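PDB 5ZU2: formate oxidase from Aspergillus oryzae, which probably oxidises formate as an FAD-dependent member of the GMC oxidoreductase family, whose flavin can be converted to 8-formyl-FAD. Local coordinates for residues Val33-Ala38 and Pro219-Val224; Asp8-Gly13 and Phe256-Glu261. The protein carries 1 engineered substitution. All coordinates share one frame; numbering follows the deposited sequence.

Overall arrangement
Both contacts involve the parallel Rossmann-type sheet, in which strand 221-224 lies at one edge, strand 33-36 next to it, then 9-12, 261-264 and 538-540. Contact 1 (33-38 with 219-224) lies within it and is the more buried, a regular parallel pairing with aliphatic side chains on both faces. Contact 2 (8-13 with 256-261) is partly buried and lies at its border, where two passes of the chain turn from a mixed sheet into the parallel one, so it combines few backbone bonds with charged groups and a water. Their centres are 9 Å apart, joined through neighbouring strands 33-36 and 9-12, and the segments Val-33 to Ala-38 and Asp-8 to Gly-13 both reach FAD.

Contact 1 (Val33-Ala38 and Pro219-Val224); sequences VLIVEA and PNITIV. With FAD (flavin-adenine dinucleotide), chain D.
Val-33 to Val-36 and Ile-221 to Val-224 pair in parallel, with backbone bonds running back and forth between them. The N of Val-33 donates to the O of Asn-220 at 2.9 Å, and the O of Val-33 takes the N of Thr-222 in turn. One step on, the N of Ile-35 reaches the O of Thr-222 at 2.7 Å, and the O of Ile-35 accepts from the N of Val-224 at 2.8 Å in an almost straight bond (173° at the hydrogen). The last rung is slacker: the N of Glu-37 meets the O of Val-224 at 3.1 Å, tilted 23° from the carbonyl plane, as the strand gives way to loop. The alternate peptide groups of the inner strand face the other way, where Leu-34 and Val-36 bond to strand 9-12 and to Gly-13 just after it.

On one face, the CD1 of Ile-35 lies against the CG2 of Ile-221 at 3.6 Å and beside the CG1 of Ile-223. On the other, with CG anti to the backbone N (chi1 165°), Leu-34 can send its CD1 branch toward strand 221-224, where it meets the CG2 of Val-224 at 3.7 Å. The amide ND2 of Asn-220 is held by the carbonyls of Ala-26 and Val-31.

Glu-37, just past strand 33-36, is the acidic residue after the second strand that binds the adenosine ribose hydroxyls, as in other Rossmann-type FAD sites: OE1 accepts a hydrogen bond from O3B of FAD and OE2 one from O2B, each at 2.6 Å. The backbone amides of Gly-14 and Gly-39 also donate to OE1 and OE2 respectively, which would favour the charged carboxylate.

Helix 16-25 packs on the Val-33 and Ile-35 face, Phe-7 of strand 6-7 touches Leu-34 and Thr-222 on the other, and strand 9-12 flanks the inner strand.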
loop_
_atom_site.group_PDB
_atom_site.type_symbol
_atom_site.label_atom_id
_atom_site.label_comp_id
_atom_site.label_asym_id
_atom_site.label_seq_id
_atom_site.Cartn_x
_atom_site.Cartn_y
_atom_site.Cartn_z
ATOM N N VAL A 33 23.925 11.824 -3.394
ATOM C CA VAL A 33 22.483 11.619 -3.465
ATOM C C VAL A 33 21.796 12.657 -2.587
ATOM O O VAL A 33 22.148 12.826 -1.410
ATOM C CB VAL A 33 22.068 10.195 -3.035
ATOM C CG1 VAL A 33 20.564 9.998 -3.253
ATOM C CG2 VAL A 33 22.875 9.120 -3.796
ATOM N N LEU A 34 20.811 13.336 -3.155
ATOM C CA LEU A 34 19.960 14.262 -2.431
ATOM C C LEU A 34 18.555 13.687 -2.335
ATOM O O LEU A 34 18.030 13.162 -3.322
ATOM C CB LEU A 34 19.902 15.615 -3.143
ATOM C CG LEU A 34 18.769 16.527 -2.673
ATOM C CD1 LEU A 34 19.059 17.049 -1.289
ATOM C CD2 LEU A 34 18.558 17.646 -3.674
ATOM N N ILE A 35 17.938 13.811 -1.163
ATOM C CA ILE A 35 16.528 13.459 -0.971
ATOM C C ILE A 35 15.779 14.708 -0.517
ATOM O O ILE A 35 16.134 15.294 0.514
ATOM C CB ILE A 35 16.347 12.357 0.077
ATOM C CG1 ILE A 35 17.167 11.126 -0.283
ATOM C CG2 ILE A 35 14.856 12.022 0.185
ATOM C CD1 ILE A 35 17.152 10.047 0.822
ATOM N N VAL A 36 14.735 15.118 -1.271
ATOM C CA VAL A 36 13.814 16.162 -0.807
ATOM C C VAL A 36 12.515 15.511 -0.348
ATOM O O VAL A 36 12.011 14.574 -0.985
ATOM C CB VAL A 36 13.559 17.250 -1.876
ATOM C CG1 VAL A 36 14.849 18.025 -2.166
ATOM C CG2 VAL A 36 12.974 16.698 -3.137
ATOM N N GLU A 37 11.993 15.980 0.792
ATOM C CA GLU A 37 10.861 15.349 1.467
ATOM C C GLU A 37 10.066 16.414 2.214
ATOM O O GLU A 37 10.659 17.259 2.899
ATOM C CB GLU A 37 11.336 14.265 2.453
ATOM C CG GLU A 37 10.304 13.854 3.494
ATOM C CD GLU A 37 9.051 13.274 2.846
ATOM O OE1 GLU A 37 9.198 12.601 1.806
ATOM O OE2 GLU A 37 7.923 13.498 3.351
ATOM N N ALA A 38 8.722 16.334 2.123
ATOM C CA ALA A 38 7.858 17.366 2.710
ATOM C C ALA A 38 7.767 17.267 4.230
ATOM O O ALA A 38 7.691 18.303 4.902
ATOM C CB ALA A 38 6.456 17.321 2.087
ATOM N N PRO A 219 27.034 9.255 4.513
ATOM C CA PRO A 219 27.433 10.663 4.379
ATOM C C PRO A 219 27.216 11.215 2.993
ATOM O O PRO A 219 27.144 12.436 2.838
ATOM C CB PRO A 219 28.930 10.643 4.725
ATOM C CG PRO A 219 29.247 9.244 5.194
ATOM C CD PRO A 219 28.189 8.350 4.622
ATOM N N ASN A 220 27.115 10.365 1.977
ATOM C CA ASN A 220 26.891 10.847 0.625
ATOM C C ASN A 220 25.419 11.111 0.317
ATOM O O ASN A 220 25.112 11.611 -0.769
ATOM C CB ASN A 220 27.472 9.865 -0.397
ATOM C CG ASN A 220 27.122 8.426 -0.100
ATOM O OD1 ASN A 220 26.935 8.042 1.052
ATOM N ND2 ASN A 220 27.022 7.621 -1.149
ATOM N N ILE A 221 24.507 10.812 1.228
ATOM C CA ILE A 221 23.105 11.170 1.050
ATOM C C ILE A 221 22.863 12.455 1.809
ATOM O O ILE A 221 23.084 12.506 3.024
ATOM C CB ILE A 221 22.152 10.075 1.549
ATOM C CG1 ILE A 221 22.384 8.760 0.799
ATOM C CG2 ILE A 221 20.718 10.529 1.350
ATOM C CD1 ILE A 221 21.473 7.639 1.232
ATOM N N THR A 222 22.426 13.489 1.098
ATOM C CA THR A 222 21.905 14.697 1.720
ATOM C C THR A 222 20.379 14.566 1.800
ATOM O O THR A 222 19.697 14.346 0.784
ATOM C CB THR A 222 22.320 15.963 0.953
ATOM O OG1 THR A 222 23.751 16.070 0.939
ATOM C CG2 THR A 222 21.793 17.216 1.652
ATOM N N ILE A 223 19.856 14.662 3.014
ATOM C CA ILE A 223 18.429 14.594 3.282
ATOM C C ILE A 223 17.934 15.998 3.633
ATOM O O ILE A 223 18.357 16.590 4.632
ATOM C CB ILE A 223 18.123 13.583 4.399
ATOM C CG1 ILE A 223 18.537 12.168 3.953
ATOM C CG2 ILE A 223 16.660 13.608 4.732
ATOM C CD1 ILE A 223 18.269 11.038 4.973
ATOM N N VAL A 224 17.035 16.531 2.815
ATOM C CA VAL A 224 16.444 17.845 3.071
ATOM C C VAL A 224 14.962 17.655 3.389
ATOM O O VAL A 224 14.139 17.537 2.470
ATOM C CB VAL A 224 16.674 18.792 1.882
ATOM C CG1 VAL A 224 15.916 20.101 2.055
ATOM C CG2 VAL A 224 18.160 19.063 1.699
HETATM P PA FAD D . 4.970 6.888 -0.319
HETATM O O1A FAD D . 3.716 7.468 0.160
HETATM O O2A FAD D . 5.558 5.813 0.584
HETATM O O5B FAD D . 6.115 8.026 -0.540
HETATM C C5B FAD D . 5.806 9.329 -1.086
HETATM C C4B FAD D . 6.697 10.331 -0.390
HETATM O O4B FAD D . 6.722 11.576 -1.129
HETATM C C3B FAD D . 6.292 10.684 1.043
HETATM O O3B FAD D . 7.414 10.730 1.919
HETATM C C2B FAD D . 5.689 12.080 0.895
HETATM O O2B FAD D . 5.769 12.876 2.082
HETATM C C1B FAD D . 6.550 12.645 -0.229
HETATM N N9A FAD D . 5.921 13.754 -0.937
HETATM C C8A FAD D . 4.700 13.716 -1.550
HETATM N N7A FAD D . 4.352 14.842 -2.120
HETATM C C5A FAD D . 5.403 15.695 -1.837
HETATM C C6A FAD D . 5.636 17.047 -2.159
HETATM N N6A FAD D . 4.775 17.798 -2.855
HETATM N N1A FAD D . 6.801 17.600 -1.743
HETATM C C2A FAD D . 7.653 16.846 -1.046
HETATM N N3A FAD D . 7.538 15.567 -0.676
HETATM C C4A FAD D . 6.380 15.043 -1.103
HETATM N N1 FAD D . 0.985 -1.918 2.089
HETATM C C2 FAD D . 1.220 -3.222 2.419
HETATM O O2 FAD D . 1.851 -3.976 1.663
HETATM N N3 FAD D . 0.745 -3.725 3.638
HETATM C C4 FAD D . 0.019 -3.014 4.593
HETATM O O4 FAD D . -0.363 -3.567 5.629
HETATM C C4X FAD D . -0.216 -1.622 4.222
HETATM N N5 FAD D . -0.896 -0.868 5.055
HETATM C C5X FAD D . -1.118 0.450 4.705
HETATM C C6 FAD D . -1.817 1.267 5.600
HETATM C C7 FAD D . -2.058 2.605 5.312
HETATM C C7M FAD D . -2.827 3.452 6.301
HETATM C C8 FAD D . -1.580 3.145 4.103
HETATM C C8M FAD D . -1.817 4.588 3.758
HETATM C C9 FAD D . -0.870 2.336 3.213
HETATM C C9A FAD D . -0.635 0.995 3.502
HETATM N N10 FAD D . 0.099 0.147 2.638
HETATM C C10 FAD D . 0.315 -1.167 2.958
HETATM C "C1'" FAD D . 0.568 0.618 1.334
HETATM C "C2'" FAD D . 2.040 0.979 1.283
HETATM O "O2'" FAD D . 2.447 1.562 2.518
HETATM C "C3'" FAD D . 2.230 1.997 0.159
HETATM O "O3'" FAD D . 1.586 1.552 -1.031
HETATM C "C4'" FAD D . 3.674 2.361 -0.175
HETATM O "O4'" FAD D . 4.335 2.755 1.031
HETATM C "C5'" FAD D . 3.694 3.425 -1.251
HETATM O "O5'" FAD D . 5.059 3.818 -1.495
HETATM P P FAD D . 5.412 5.010 -2.449
HETATM O O1P FAD D . 6.932 5.145 -2.337
HETATM O O2P FAD D . 4.751 4.741 -3.768
HETATM O O3P FAD D . 4.746 6.271 -1.762
#

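Contact 2 (Asp8-Gly13 and Phe256-Glu261); sequences DFVIVG and FFADRE. With FAD (flavin-adenine dinucleotide), chain D.
The backbone of Asp-8 to Val-10 meets the corner at Asp-259 and Arg-260 through one carbonyl with two donors, the O of Asp-8 taking the N of Arg-260 at 2.9 Å on a lone pair and the N of Glu-261 in a weak bond, before the N of Val-10 donates to the O of Glu-261 at 3.3 Å. Phe-9 and Glu-261 thus form a parallel bridge just after the turn.

The side chain of Arg-260 crosses the ring of Phe-9 obliquely with its CB and CG. Its CB lies 3.5 Å from the CE1 of Phe-9, and its CG sits over one face of that ring, while the CB of Glu-261 comes to the ring edge in plane. The bend at chi2 (-52°) leads the guanidinium of Arg-260 away from the ring, alongside Asp-8. NE lies 3.9 Å from the OD1 of Asp-8 in a long salt bridge, the oxygen well out of the guanidinium plane, so the attraction is of charge alone. A water bridges the two, donating to the OD1 of Asp-8 and accepting from the NE of Arg-260 at 2.7 Å. The far end of Arg-260 is bound by Asp-575, and the carboxylate of Glu-261 by Arg-539 and His-573.

Past Asp-8, the CG2 of Val-10 packs on the CB of Ala-258 at 3.7 Å and lies near the O of Phe-257. Strand 9-12 then runs on to Gly-13, which with Gly-15 and Gly-18 fits the Rossmann-type GxGxxG pattern and whose CA is 3.5 Å from O4B of FAD. Strands 33-36 and 261-264 flank strand 9-12 in the parallel sheet, and strand 240-248 packs on Val-10 and Val-12.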
loop_
_atom_site.group_PDB
_atom_site.type_symbol
_atom_site.label_atom_id
_atom_site.label_comp_id
_atom_site.label_asym_id
_atom_site.label_seq_id
_atom_site.Cartn_x
_atom_site.Cartn_y
_atom_site.Cartn_z
ATOM N N ASP A 8 24.717 13.967 -7.944
ATOM C CA ASP A 8 24.548 13.016 -9.047
ATOM C C ASP A 8 23.090 12.630 -9.217
ATOM O O ASP A 8 22.575 12.609 -10.345
ATOM C CB ASP A 8 25.358 11.732 -8.847
ATOM C CG ASP A 8 26.802 11.863 -9.270
ATOM O OD1 ASP A 8 27.136 12.771 -10.057
ATOM O OD2 ASP A 8 27.597 11.003 -8.843
ATOM N N PHE A 9 22.402 12.341 -8.114
ATOM C CA PHE A 9 21.028 11.861 -8.167
ATOM C C PHE A 9 20.165 12.626 -7.181
ATOM O O PHE A 9 20.522 12.760 -6.011
ATOM C CB PHE A 9 20.966 10.360 -7.858
ATOM C CG PHE A 9 21.602 9.522 -8.898
ATOM C CD1 PHE A 9 21.032 9.424 -10.155
ATOM C CD2 PHE A 9 22.789 8.862 -8.646
ATOM C CE1 PHE A 9 21.631 8.665 -11.130
ATOM C CE2 PHE A 9 23.398 8.105 -9.621
ATOM C CZ PHE A 9 22.830 8.009 -10.863
ATOM N N VAL A 10 19.007 13.083 -7.647
ATOM C CA VAL A 10 18.027 13.759 -6.807
ATOM C C VAL A 10 16.788 12.888 -6.752
ATOM O O VAL A 10 16.201 12.573 -7.794
ATOM C CB VAL A 10 17.681 15.156 -7.342
ATOM C CG1 VAL A 10 16.515 15.737 -6.567
ATOM C CG2 VAL A 10 18.910 16.086 -7.264
ATOM N N ILE A 11 16.409 12.469 -5.547
ATOM C CA ILE A 11 15.135 11.792 -5.310
ATOM C C ILE A 11 14.142 12.810 -4.758
ATOM O O ILE A 11 14.417 13.499 -3.763
ATOM C CB ILE A 11 15.283 10.593 -4.363
ATOM C CG1 ILE A 11 15.926 9.399 -5.082
ATOM C CG2 ILE A 11 13.930 10.207 -3.812
ATOM C CD1 ILE A 11 17.390 9.536 -5.407
ATOM N N VAL A 12 13.000 12.922 -5.420
ATOM C CA VAL A 12 11.951 13.852 -5.045
ATOM C C VAL A 12 10.905 13.033 -4.299
ATOM O O VAL A 12 10.172 12.247 -4.904
ATOM C CB VAL A 12 11.372 14.551 -6.278
ATOM C CG1 VAL A 12 10.392 15.648 -5.886
ATOM C CG2 VAL A 12 12.518 15.075 -7.165
ATOM N N GLY A 13 10.871 13.170 -2.972
ATOM C CA GLY A 13 9.962 12.395 -2.150
ATOM C C GLY A 13 10.634 11.223 -1.456
ATOM O O GLY A 13 10.891 10.204 -2.092
ATOM N N PHE A 256 17.516 22.622 -6.740
ATOM C CA PHE A 256 18.526 21.579 -6.606
ATOM C C PHE A 256 18.634 20.841 -7.928
ATOM O O PHE A 256 17.625 20.601 -8.595
ATOM C CB PHE A 256 18.216 20.601 -5.478
ATOM C CG PHE A 256 18.192 21.238 -4.126
ATOM C CD1 PHE A 256 19.336 21.802 -3.590
ATOM C CD2 PHE A 256 17.017 21.293 -3.392
ATOM C CE1 PHE A 256 19.316 22.400 -2.343
ATOM C CE2 PHE A 256 16.991 21.879 -2.146
ATOM C CZ PHE A 256 18.138 22.439 -1.624
ATOM N N PHE A 257 19.860 20.503 -8.311
ATOM C CA PHE A 257 20.113 20.000 -9.644
ATOM C C PHE A 257 20.716 18.610 -9.552
ATOM O O PHE A 257 21.445 18.283 -8.604
ATOM C CB PHE A 257 21.038 20.960 -10.430
ATOM C CG PHE A 257 20.431 22.309 -10.669
ATOM C CD1 PHE A 257 19.574 22.520 -11.729
ATOM C CD2 PHE A 257 20.691 23.358 -9.808
ATOM C CE1 PHE A 257 18.989 23.751 -11.942
ATOM C CE2 PHE A 257 20.110 24.597 -10.010
ATOM C CZ PHE A 257 19.251 24.790 -11.076
ATOM N N ALA A 258 20.378 17.789 -10.535
ATOM C CA ALA A 258 20.944 16.457 -10.671
ATOM C C ALA A 258 21.860 16.441 -11.885
ATOM O O ALA A 258 21.462 16.834 -12.993
ATOM C CB ALA A 258 19.859 15.389 -10.812
ATOM N N ASP A 259 23.079 15.994 -11.677
ATOM C CA ASP A 259 23.997 15.884 -12.794
ATOM C C ASP A 259 23.824 14.587 -13.570
ATOM O O ASP A 259 24.231 14.533 -14.734
ATOM C CB ASP A 259 25.410 16.056 -12.286
ATOM C CG ASP A 259 25.632 17.432 -11.764
ATOM O OD1 ASP A 259 24.981 18.363 -12.308
ATOM O OD2 ASP A 259 26.402 17.573 -10.797
ATOM N N ARG A 260 23.258 13.540 -12.957
ATOM C CA ARG A 260 22.888 12.342 -13.707
ATOM C C ARG A 260 21.387 12.235 -13.968
ATOM O O ARG A 260 20.958 12.312 -15.120
ATOM C CB ARG A 260 23.385 11.097 -12.968
ATOM C CG ARG A 260 24.905 11.116 -12.754
ATOM C CD ARG A 260 25.681 11.378 -14.052
ATOM N NE ARG A 260 27.113 11.475 -13.785
ATOM C CZ ARG A 260 27.991 10.520 -14.048
ATOM N NH1 ARG A 260 27.596 9.375 -14.617
ATOM N NH2 ARG A 260 29.264 10.714 -13.740
ATOM N N GLU A 261 20.568 12.109 -12.920
ATOM C CA GLU A 261 19.150 11.823 -13.114
ATOM C C GLU A 261 18.321 12.269 -11.914
ATOM O O GLU A 261 18.777 12.218 -10.772
ATOM C CB GLU A 261 18.902 10.328 -13.352
ATOM C CG GLU A 261 19.594 9.730 -14.536
ATOM C CD GLU A 261 19.040 8.398 -14.891
ATOM O OE1 GLU A 261 17.844 8.208 -14.638
ATOM O OE2 GLU A 261 19.786 7.551 -15.429
HETATM P PA FAD D . 4.970 6.888 -0.319
HETATM O O1A FAD D . 3.716 7.468 0.160
HETATM O O2A FAD D . 5.558 5.813 0.584
HETATM O O5B FAD D . 6.115 8.026 -0.540
HETATM C C5B FAD D . 5.806 9.329 -1.086
HETATM C C4B FAD D . 6.697 10.331 -0.390
HETATM O O4B FAD D . 6.722 11.576 -1.129
HETATM C C3B FAD D . 6.292 10.684 1.043
HETATM O O3B FAD D . 7.414 10.730 1.919
HETATM C C2B FAD D . 5.689 12.080 0.895
HETATM O O2B FAD D . 5.769 12.876 2.082
HETATM C C1B FAD D . 6.550 12.645 -0.229
HETATM N N9A FAD D . 5.921 13.754 -0.937
HETATM C C8A FAD D . 4.700 13.716 -1.550
HETATM N N7A FAD D . 4.352 14.842 -2.120
HETATM C C5A FAD D . 5.403 15.695 -1.837
HETATM C C6A FAD D . 5.636 17.047 -2.159
HETATM N N6A FAD D . 4.775 17.798 -2.855
HETATM N N1A FAD D . 6.801 17.600 -1.743
HETATM C C2A FAD D . 7.653 16.846 -1.046
HETATM N N3A FAD D . 7.538 15.567 -0.676
HETATM C C4A FAD D . 6.380 15.043 -1.103
HETATM N N1 FAD D . 0.985 -1.918 2.089
HETATM C C2 FAD D . 1.220 -3.222 2.419
HETATM O O2 FAD D . 1.851 -3.976 1.663
HETATM N N3 FAD D . 0.745 -3.725 3.638
HETATM C C4 FAD D . 0.019 -3.014 4.593
HETATM O O4 FAD D . -0.363 -3.567 5.629
HETATM C C4X FAD D . -0.216 -1.622 4.222
HETATM N N5 FAD D . -0.896 -0.868 5.055
HETATM C C5X FAD D . -1.118 0.450 4.705
HETATM C C6 FAD D . -1.817 1.267 5.600
HETATM C C7 FAD D . -2.058 2.605 5.312
HETATM C C7M FAD D . -2.827 3.452 6.301
HETATM C C8 FAD D . -1.580 3.145 4.103
HETATM C C8M FAD D . -1.817 4.588 3.758
HETATM C C9 FAD D . -0.870 2.336 3.213
HETATM C C9A FAD D . -0.635 0.995 3.502
HETATM N N10 FAD D . 0.099 0.147 2.638
HETATM C C10 FAD D . 0.315 -1.167 2.958
HETATM C "C1'" FAD D . 0.568 0.618 1.334
HETATM C "C2'" FAD D . 2.040 0.979 1.283
HETATM O "O2'" FAD D . 2.447 1.562 2.518
HETATM C "C3'" FAD D . 2.230 1.997 0.159
HETATM O "O3'" FAD D . 1.586 1.552 -1.031
HETATM C "C4'" FAD D . 3.674 2.361 -0.175
HETATM O "O4'" FAD D . 4.335 2.755 1.031
HETATM C "C5'" FAD D . 3.694 3.425 -1.251
HETATM O "O5'" FAD D . 5.059 3.818 -1.495
HETATM P P FAD D . 5.412 5.010 -2.449
HETATM O O1P FAD D . 6.932 5.145 -2.337
HETATM O O2P FAD D . 4.751 4.741 -3.768
HETATM O O3P FAD D . 4.746 6.271 -1.762
HETATM O O HOH W 1 28.653 13.306 -12.547
#